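Local coordinates for protein gamma-resorcylate decarboxylase (Polaromonas, PDB 4QRO) that probably catalyses the manganese-dependent, non-oxidative decarboxylation of gamma-resorcylate (2,6-dihydroxybenzoate) to resorcinol, as an amidohydrolase-family enzyme, at residues Thr16-Ser20 against Leu59-Ala63; Asn81-Ala85 against Glu119-Val123. All blocks are in the same frame, centred on the assembly; numbering follows the deposited sequence.

Both contacts belong to the first half of the amidohydrolase barrel, and strand 52-59 with the loop and helix 70-90 that follow it ties them together: the strand's last residue and the loop after it supply Leu-59 to Ala-63 for interaction 1, and the helix supplies Asn-81 to Ala-85 for interaction 2. Their centres lie 18 Å apart. Interaction 1 is a buried, polar junction of a helical turn and a loop on the active-site side, held by four direct hydrogen bonds, one of them weak, and two waters. Interaction 2, partly buried on the outer layer of helices, is made by apolar side chains and an aromatic ring, with its polar groups engaged by helix 106-118 and neighbouring backbone.

Interaction 1. Residues Thr16-Ser20 against Leu59-Ala63; sequences TLMDS and LNAPA
Thr-16 and Ala-63 bring their CA atoms to 5.7 Å and Asp-19 and Ala-61 to 6.4 Å, so the irregular helical turn 16-20 lies against the loop leaving strand 52-59. Two backbone bonds, from Asp-19 N to Thr-16 O and from Ser-20 N to Leu-17 O, tighten the turn. Into it reaches the amide of Asn-60, with CG between the backbone N and carbonyl carbon (chi1 66°). Asn-60 ND2 gives a nearly straight bond to Ser-20 OG, 2.6 Å away and in the amide plane, and a second to Thr-16 O at 3.1 Å, coming from above that carbonyl's plane while Asp-19 N arrives from the other face. On the amide's other end, Asn-60 OD1 accepts from Thr-16 OG1 at 2.8 Å. OG1 also accepts from the backbone N of Thr-13. Asp-19 brings CB near Ala-61 O and sets OD2 3.6 Å from Pro-62 CD, beside the cis peptide bond before that proline. Asp-19 OD2 takes a weak, bent bond from Ala-63 N at 2.8 Å; a water bridges it to Ala-63 O, and another links Ser-20 OG to Ala-61 N. The side chain of Ala-61 lies about 5 Å from the bound 2-nitroresorcinol, and Ser-20 touches Phe-290 of its pocket. Three bonds fixing both ends of the Asn-60 amide imply a definite orientation and a polar clasp between helical turn and loop beside the inhibitor site.

Interaction 2. Residues Asn81-Ala85 against Glu119-Val123; sequences NDFLA and ELGFV
Phe-122 pushes the outer end of its ring against one side of helix 70-90, where CZ lies 3.3 Å from Asn-81 O, an oxygen at the ring's edge and near its plane. That carbonyl already accepts the helical bond from Ala-85 N, which also sits at the ring edge. Leu-84 comes in obliquely, its CG 3.8 Å from Phe-122 CZ, while Asn-81 crosses with its amide almost perpendicular to the ring (83°) and CB 3.8 Å from Phe-122 CE2. Leu-120 lies over one face of the same ring, with CB 4.0 Å above the plane and offset toward the rim. With CG anti to the carbonyl carbon (chi1 -54°) its side chain is directed at the helix, where Leu-120 CD2 meets Ala-85 CB at 3.9 Å and CD1 lies by Asn-81 O and, at 4.0 Å, Asp-82 OD1. In the alternating beta-alpha architecture of the amidohydrolase barrel, this joins helix 70-90 to the link between helix 106-118 and strand 125-128; Gly-121, the first residue past that helix to leave helical phi/psi, has positive phi. With an alanine in place of Phe-122, a gap would probably open beside Asn-81 and Leu-84, and Leu-120 would lose the ring it lies over. The polar ends have other partners: Asp-82 OD1 forms a salt bridge with Arg-115, and Asn-81 ND2 hydrogen-bonds Glu-112 and Ala-100 O.

Interaction 1. Residues Thr16-Ser20 against Leu59-Ala63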
ATOM      1  N   THR A  16      18.988  20.682 -10.488  1.00 35.77           N
ATOM      2  CA  THR A  16      18.030  19.588 -10.209  1.00 43.22           C
ATOM      3  C   THR A  16      16.586  20.011 -10.361  1.00 32.32           C
ATOM      4  O   THR A  16      15.680  19.186 -10.247  1.00 36.19           O
ATOM      5  CB  THR A  16      18.174  19.045  -8.766  1.00 36.37           C
ATOM      6  OG1 THR A  16      17.807  20.072  -7.826  1.00 35.54           O
ATOM      7  CG2 THR A  16      19.587  18.570  -8.507  1.00 45.83           C
ATOM      8  N   LEU A  17      16.367  21.295 -10.620  1.00 31.77           N
ATOM      9  CA  LEU A  17      15.023  21.870 -10.637  1.00 32.40           C
ATOM     10  C   LEU A  17      14.028  21.159 -11.531  1.00 40.65           C
ATOM     11  O   LEU A  17      12.875  20.890 -11.134  1.00 36.15           O
ATOM     12  CB  LEU A  17      15.123  23.337 -11.048  1.00 42.90           C
ATOM     13  CG  LEU A  17      13.840  24.152 -11.110  1.00 34.81           C
ATOM     14  CD1 LEU A  17      13.191  24.267  -9.735  1.00 40.45           C
ATOM     15  CD2 LEU A  17      14.124  25.538 -11.716  1.00 33.63           C
ATOM     16  N   MET A  18      14.460  20.848 -12.747  1.00 39.99           N
ATOM     17  CA  MET A  18      13.538  20.302 -13.744  1.00 42.31           C
ATOM     18  C   MET A  18      13.050  18.896 -13.379  1.00 34.98           C
ATOM     19  O   MET A  18      12.047  18.427 -13.922  1.00 37.91           O
ATOM     20  CB  MET A  18      14.155  20.376 -15.162  1.00 41.18           C
ATOM     21  CG  MET A  18      14.429  21.815 -15.614  1.00 49.36           C
ATOM     22  SD  MET A  18      13.090  22.991 -15.219  1.00 52.94           S
ATOM     23  CE  MET A  18      11.874  22.355 -16.392  1.00 44.07           C
ATOM     24  N   ASP A  19      13.701  18.237 -12.420  1.00 31.97           N
ATOM     25  CA  ASP A  19      13.180  16.952 -11.935  1.00 38.02           C
ATOM     26  C   ASP A  19      11.775  17.043 -11.337  1.00 49.79           C
ATOM     27  O   ASP A  19      11.028  16.064 -11.374  1.00 39.35           O
ATOM     28  CB  ASP A  19      14.131  16.362 -10.915  1.00 36.68           C
ATOM     29  CG  ASP A  19      15.291  15.666 -11.555  1.00 45.05           C
ATOM     30  OD1 ASP A  19      15.500  15.828 -12.774  1.00 50.58           O
ATOM     31  OD2 ASP A  19      15.991  14.947 -10.827  1.00 46.85           O
ATOM     32  N   SER A  20      11.419  18.214 -10.806  1.00 41.11           N
ATOM     33  CA  SER A  20      10.111  18.426 -10.170  1.00 38.45           C
ATOM     34  C   SER A  20       9.007  18.902 -11.124  1.00 37.17           C
ATOM     35  O   SER A  20       7.839  18.911 -10.743  1.00 35.92           O
ATOM     36  CB  SER A  20      10.235  19.399  -8.978  1.00 36.15           C
ATOM     37  OG  SER A  20      11.157  18.906  -8.007  1.00 34.12           O
ATOM     38  N   LEU A  59      17.210  18.047  -0.816  1.00 31.37           N
ATOM     39  CA  LEU A  59      17.120  18.203  -2.250  1.00 30.77           C
ATOM     40  C   LEU A  59      15.883  17.470  -2.776  1.00 35.75           C
ATOM     41  O   LEU A  59      15.382  16.518  -2.162  1.00 38.76           O
ATOM     42  CB  LEU A  59      18.402  17.630  -2.884  1.00 34.23           C
ATOM     43  CG  LEU A  59      18.768  17.894  -4.346  1.00 31.88           C
ATOM     44  CD1 LEU A  59      18.923  19.380  -4.565  1.00 34.33           C
ATOM     45  CD2 LEU A  59      20.046  17.159  -4.716  1.00 30.45           C
ATOM     46  N   ASN A  60      15.386  17.941  -3.908  1.00 34.86           N
ATOM     47  CA  ASN A  60      14.174  17.410  -4.519  1.00 27.99           C
ATOM     48  C   ASN A  60      14.424  16.044  -5.201  1.00 34.83           C
ATOM     49  O   ASN A  60      15.521  15.502  -5.108  1.00 40.35           O
ATOM     50  CB  ASN A  60      13.550  18.443  -5.464  1.00 32.64           C
ATOM     51  CG  ASN A  60      14.404  18.749  -6.664  1.00 37.26           C
ATOM     52  OD1 ASN A  60      15.633  18.852  -6.567  1.00 34.21           O
ATOM     53  ND2 ASN A  60      13.748  18.973  -7.800  1.00 34.30           N
ATOM     54  N   ALA A  61      13.387  15.470  -5.808  1.00 38.71           N
ATOM     55  CA  ALA A  61      13.415  14.061  -6.248  1.00 39.52           C
ATOM     56  C   ALA A  61      13.214  13.975  -7.758  1.00 35.53           C
ATOM     57  O   ALA A  61      12.573  14.849  -8.330  1.00 36.98           O
ATOM     58  CB  ALA A  61      12.321  13.284  -5.542  1.00 41.20           C
ATOM     59  N   PRO A  62      13.774  12.939  -8.418  1.00 34.51           N
ATOM     60  CA  PRO A  62      14.715  11.929  -7.890  1.00 38.89           C
ATOM     61  C   PRO A  62      16.130  12.475  -7.732  1.00 30.75           C
ATOM     62  O   PRO A  62      16.965  11.875  -7.032  1.00 34.03           O
ATOM     63  CB  PRO A  62      14.670  10.812  -8.936  1.00 39.47           C
ATOM     64  CG  PRO A  62      14.076  11.405 -10.168  1.00 43.57           C
ATOM     65  CD  PRO A  62      13.385  12.680  -9.816  1.00 41.73           C
ATOM     66  N   ALA A  63      16.418  13.579  -8.415  1.00 34.88           N
ATOM     67  CA  ALA A  63      17.742  14.240  -8.341  1.00 37.33           C
ATOM     68  C   ALA A  63      18.902  13.248  -8.498  1.00 32.35           C
ATOM     69  O   ALA A  63      19.053  12.632  -9.565  1.00 34.07           O
ATOM     70  CB  ALA A  63      17.857  15.065  -7.059  1.00 36.78           C
TER
HETATM   71  O   HOH W   1      18.281  14.179 -11.788  1.00 44.30           O
HETATM   72  O   HOH W   2      10.875  16.548  -6.816  1.00 39.79           O

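Interaction 2. Residues Asn81-Ala85 against Glu119-Val123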
ATOM      1  N   ASN A  81      25.234  19.472  -1.696  1.00 32.97           N
ATOM      2  CA  ASN A  81      25.475  19.451  -0.270  1.00 33.45           C
ATOM      3  C   ASN A  81      26.269  20.687   0.166  1.00 31.69           C
ATOM      4  O   ASN A  81      26.013  21.245   1.235  1.00 34.50           O
ATOM      5  CB  ASN A  81      26.198  18.168   0.108  1.00 33.34           C
ATOM      6  CG  ASN A  81      25.334  16.928  -0.099  1.00 32.72           C
ATOM      7  OD1 ASN A  81      24.113  16.998   0.001  1.00 33.94           O
ATOM      8  ND2 ASN A  81      25.974  15.794  -0.400  1.00 33.03           N
ATOM      9  N   ASP A  82      27.216  21.131  -0.670  1.00 37.08           N
ATOM     10  CA  ASP A  82      27.947  22.380  -0.381  1.00 42.52           C
ATOM     11  C   ASP A  82      27.005  23.590  -0.418  1.00 33.28           C
ATOM     12  O   ASP A  82      27.087  24.454   0.430  1.00 37.16           O
ATOM     13  CB  ASP A  82      29.109  22.615  -1.355  1.00 37.02           C
ATOM     14  CG  ASP A  82      30.284  21.678  -1.118  1.00 51.28           C
ATOM     15  OD1 ASP A  82      30.484  21.217   0.024  1.00 49.13           O
ATOM     16  OD2 ASP A  82      31.017  21.403  -2.090  1.00 56.64           O
ATOM     17  N   PHE A  83      26.123  23.645  -1.412  1.00 30.43           N
ATOM     18  CA  PHE A  83      25.124  24.707  -1.508  1.00 36.27           C
ATOM     19  C   PHE A  83      24.214  24.712  -0.289  1.00 37.09           C
ATOM     20  O   PHE A  83      23.976  25.753   0.284  1.00 30.61           O
ATOM     21  CB  PHE A  83      24.280  24.536  -2.755  1.00 32.60           C
ATOM     22  CG  PHE A  83      23.073  25.430  -2.820  1.00 36.41           C
ATOM     23  CD1 PHE A  83      23.195  26.759  -3.196  1.00 39.64           C
ATOM     24  CD2 PHE A  83      21.806  24.931  -2.544  1.00 44.22           C
ATOM     25  CE1 PHE A  83      22.084  27.578  -3.303  1.00 45.18           C
ATOM     26  CE2 PHE A  83      20.688  25.747  -2.639  1.00 36.01           C
ATOM     27  CZ  PHE A  83      20.824  27.070  -3.015  1.00 48.83           C
ATOM     28  N   LEU A  84      23.726  23.538   0.097  1.00 43.19           N
ATOM     29  CA  LEU A  84      22.874  23.411   1.264  1.00 39.20           C
ATOM     30  C   LEU A  84      23.600  23.862   2.565  1.00 34.16           C
ATOM     31  O   LEU A  84      23.029  24.613   3.355  1.00 33.88           O
ATOM     32  CB  LEU A  84      22.364  21.980   1.370  1.00 32.87           C
ATOM     33  CG  LEU A  84      21.492  21.701   2.586  1.00 28.81           C
ATOM     34  CD1 LEU A  84      20.404  22.759   2.738  1.00 38.92           C
ATOM     35  CD2 LEU A  84      20.906  20.302   2.442  1.00 35.35           C
ATOM     36  N   ALA A  85      24.856  23.451   2.750  1.00 31.70           N
ATOM     37  CA  ALA A  85      25.663  23.925   3.895  1.00 37.16           C
ATOM     38  C   ALA A  85      25.761  25.459   4.004  1.00 33.10           C
ATOM     39  O   ALA A  85      25.636  26.007   5.106  1.00 35.93           O
ATOM     40  CB  ALA A  85      27.047  23.329   3.852  1.00 38.80           C
ATOM     41  N   GLU A 119      32.048  17.309   8.409  1.00 37.97           N
ATOM     42  CA  GLU A 119      32.522  18.612   7.917  1.00 40.77           C
ATOM     43  C   GLU A 119      31.417  19.660   7.725  1.00 57.73           C
ATOM     44  O   GLU A 119      31.627  20.841   8.033  1.00 38.51           O
ATOM     45  CB  GLU A 119      33.343  18.429   6.635  1.00 34.86           C
ATOM     46  CG  GLU A 119      34.528  17.474   6.844  1.00 45.34           C
ATOM     47  CD  GLU A 119      35.472  17.335   5.656  1.00109.80           C
ATOM     48  OE1 GLU A 119      35.627  18.301   4.882  1.00 66.41           O
ATOM     49  OE2 GLU A 119      36.081  16.247   5.511  1.00 74.63           O
ATOM     50  N   LEU A 120      30.246  19.231   7.241  1.00 40.62           N
ATOM     51  CA  LEU A 120      29.139  20.156   6.955  1.00 39.21           C
ATOM     52  C   LEU A 120      28.069  20.254   8.060  1.00 36.92           C
ATOM     53  O   LEU A 120      27.254  21.170   8.038  1.00 37.12           O
ATOM     54  CB  LEU A 120      28.493  19.826   5.605  1.00 39.57           C
ATOM     55  CG  LEU A 120      29.451  19.776   4.414  1.00 43.04           C
ATOM     56  CD1 LEU A 120      28.713  19.404   3.135  1.00 38.70           C
ATOM     57  CD2 LEU A 120      30.196  21.100   4.249  1.00 45.88           C
ATOM     58  N   GLY A 121      28.085  19.331   9.013  1.00 33.98           N
ATOM     59  CA  GLY A 121      27.186  19.378  10.165  1.00 36.40           C
ATOM     60  C   GLY A 121      25.770  18.894   9.837  1.00 37.60           C
ATOM     61  O   GLY A 121      24.829  19.220  10.554  1.00 37.66           O
ATOM     62  N   PHE A 122      25.616  18.121   8.766  1.00 37.55           N
ATOM     63  CA  PHE A 122      24.298  17.557   8.425  1.00 32.62           C
ATOM     64  C   PHE A 122      23.880  16.507   9.417  1.00 34.00           C
ATOM     65  O   PHE A 122      24.719  15.877  10.074  1.00 32.90           O
ATOM     66  CB  PHE A 122      24.284  16.957   7.018  1.00 31.41           C
ATOM     67  CG  PHE A 122      24.390  17.973   5.902  1.00 36.37           C
ATOM     68  CD1 PHE A 122      24.437  19.343   6.148  1.00 37.49           C
ATOM     69  CD2 PHE A 122      24.408  17.545   4.586  1.00 37.86           C
ATOM     70  CE1 PHE A 122      24.537  20.244   5.100  1.00 34.93           C
ATOM     71  CE2 PHE A 122      24.483  18.442   3.535  1.00 34.87           C
ATOM     72  CZ  PHE A 122      24.554  19.796   3.793  1.00 36.06           C
ATOM     73  N   VAL A 123      22.574  16.245   9.472  1.00 32.17           N
ATOM     74  CA  VAL A 123      22.026  15.454  10.580  1.00 33.92           C
ATOM     75  C   VAL A 123      21.468  14.099  10.132  1.00 34.09           C
ATOM     76  O   VAL A 123      20.908  13.367  10.936  1.00 33.06           O
ATOM     77  CB  VAL A 123      20.965  16.241  11.392  1.00 31.66           C
ATOM     78  CG1 VAL A 123      21.573  17.501  11.992  1.00 39.49           C
ATOM     79  CG2 VAL A 123      19.749  16.575  10.540  1.00 34.25           C
TER